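Local coordinates for actin-related protein 8 (Homo sapiens, PDB 4FO0), which binds ATP with low basal ATPase activity and serves in the INO80 chromatin-remodelling complex, contributing to nucleosome binding and the organization of mitotic chromosomes, at residues Gln372-Leu377 / Phe473-Leu478. Numbering follows the deposited sequence.
Sequences QKMTTL and FEGKAL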
# COMPACT_ATOMS: atom_id res chain seq x y z
N GLN A 372 19.57 4.65 3.11
CA GLN A 372 18.82 3.96 2.07
C GLN A 372 18.37 4.92 1.00
O GLN A 372 18.19 6.12 1.24
CB GLN A 372 17.59 3.29 2.67
CG GLN A 372 17.87 2.73 4.03
CD GLN A 372 18.74 1.51 3.96
OE1 GLN A 372 18.47 0.60 3.18
NE2 GLN A 372 19.81 1.48 4.76
N LYS A 373 18.20 4.39 -0.20
CA LYS A 373 17.58 5.13 -1.29
C LYS A 373 16.11 5.30 -0.91
O LYS A 373 15.40 4.32 -0.69
CB LYS A 373 17.73 4.37 -2.61
CG LYS A 373 17.24 5.13 -3.84
CD LYS A 373 17.33 4.23 -5.08
CE LYS A 373 16.64 4.84 -6.28
NZ LYS A 373 17.14 6.21 -6.56
N MET A 374 15.66 6.54 -0.80
CA MET A 374 14.33 6.84 -0.29
C MET A 374 13.41 7.39 -1.37
O MET A 374 12.20 7.26 -1.29
CB MET A 374 14.44 7.83 0.86
CG MET A 374 15.04 7.19 2.08
SD MET A 374 13.83 6.06 2.78
CE MET A 374 14.93 4.78 3.36
N THR A 375 14.02 8.00 -2.38
CA THR A 375 13.30 8.62 -3.46
C THR A 375 13.81 8.08 -4.79
O THR A 375 14.99 7.80 -4.94
CB THR A 375 13.47 10.14 -3.43
OG1 THR A 375 13.27 10.62 -2.09
CG2 THR A 375 12.47 10.82 -4.36
N THR A 376 12.90 7.93 -5.74
CA THR A 376 13.24 7.37 -7.03
C THR A 376 12.57 8.15 -8.12
O THR A 376 11.38 8.47 -8.02
CB THR A 376 12.74 5.95 -7.13
OG1 THR A 376 13.18 5.20 -5.99
CG2 THR A 376 13.26 5.32 -8.39
N LEU A 377 13.33 8.48 -9.16
CA LEU A 377 12.79 9.13 -10.34
C LEU A 377 12.82 8.15 -11.49
O LEU A 377 13.42 7.08 -11.37
CB LEU A 377 13.62 10.34 -10.68
CG LEU A 377 13.64 11.30 -9.50
CD1 LEU A 377 14.70 12.34 -9.72
CD2 LEU A 377 12.27 11.93 -9.35
N PHE A 473 19.58 13.78 -3.55
CA PHE A 473 18.14 13.90 -3.59
C PHE A 473 17.44 12.57 -3.30
O PHE A 473 16.32 12.54 -2.79
CB PHE A 473 17.71 14.45 -4.95
CG PHE A 473 16.25 14.78 -5.04
CD1 PHE A 473 15.41 14.08 -5.89
CD2 PHE A 473 15.72 15.81 -4.27
CE1 PHE A 473 14.06 14.39 -5.98
CE2 PHE A 473 14.37 16.12 -4.35
CZ PHE A 473 13.54 15.41 -5.21
N GLU A 474 18.12 11.46 -3.61
CA GLU A 474 17.54 10.12 -3.39
C GLU A 474 17.67 9.62 -1.95
O GLU A 474 16.72 9.07 -1.40
CB GLU A 474 18.16 9.10 -4.35
CG GLU A 474 17.93 9.41 -5.82
CD GLU A 474 19.00 8.78 -6.70
OE1 GLU A 474 19.93 8.15 -6.16
OE2 GLU A 474 18.92 8.94 -7.94
N GLY A 475 18.85 9.82 -1.35
CA GLY A 475 19.11 9.37 0.01
C GLY A 475 18.32 10.10 1.09
O GLY A 475 18.19 9.61 2.23
N LYS A 476 17.80 11.27 0.74
CA LYS A 476 16.93 12.03 1.64
C LYS A 476 15.45 11.77 1.33
O LYS A 476 15.02 11.73 0.17
CB LYS A 476 17.24 13.53 1.59
CG LYS A 476 16.08 14.42 1.99
CD LYS A 476 16.42 15.31 3.18
CE LYS A 476 15.25 16.25 3.50
NZ LYS A 476 15.52 17.13 4.68
N ALA A 477 14.68 11.56 2.39
CA ALA A 477 13.28 11.25 2.22
C ALA A 477 12.51 12.55 2.09
O ALA A 477 12.76 13.52 2.81
CB ALA A 477 12.76 10.39 3.37
N LEU A 478 11.56 12.53 1.17
CA LEU A 478 10.82 13.70 0.74
C LEU A 478 9.39 13.59 1.23
O LEU A 478 8.71 12.59 0.97
CB LEU A 478 10.86 13.75 -0.79
CG LEU A 478 10.35 15.00 -1.46
CD1 LEU A 478 11.25 16.13 -1.06
CD2 LEU A 478 10.35 14.80 -2.95
O HOH W 1 16.27 7.65 -9.09
O HOH W 2 11.32 9.93 -0.43
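Met-374 and Thr-375, where 372-377 runs into its short strand, both turn their backbone N-H groups to the carbonyl oxygen of Glu-474, in the weakly bonded helical turn of 473-478. The bond from Met-374 N to Glu-474 O is 2.8 Å long and comes from above the carbonyl plane, whereas that from Thr-375 N, 3.1 Å from the same Glu-474 O, lies in the plane on a lone pair. One oxygen thus grips two successive amides. Lys-373 runs across Glu-474, with CG anti to its own backbone N (chi1 -174°), and bends only at its last torsion, which sets NZ 3.4 Å from Glu-474 OE1 in a salt bridge. The same ammonium group donates to its own segment, Lys-373 NZ to Thr-375 O at 3.1 Å, and to a water that also bonds Glu-474 OE2 and Leu-377 N. Replacing Glu-474 by alanine would probably leave the Lys-373 ammonium without its carboxylate and the bridging water short of one anchor. The Thr-375 hydroxyl lies between Lys-476 O and a second water: OG1 is 3.1 Å from Lys-476 O and 2.7 Å from the water, which accepts from Leu-478 N. Its methyl CG2 approaches the Phe-473 ring obliquely, as does Leu-377 CD1, 4.3 Å from Phe-473 CD1. Met-374 CB packs on Ala-477 CB at 4.0 Å, and the Met-374 side chain also touches Arg-63 and Ile-369. The contact joins the two sides of residues 380-470, which are not modelled and are probably a flexible insertion in the actin fold: strand 375-377, at the edge of its sheet within this chain, pairs antiparallel with strand 274-276, Leu-478 O bonds the Tyr-278 hydroxyl, and Phe-473 meets the ring of His-486 in helix 480-489.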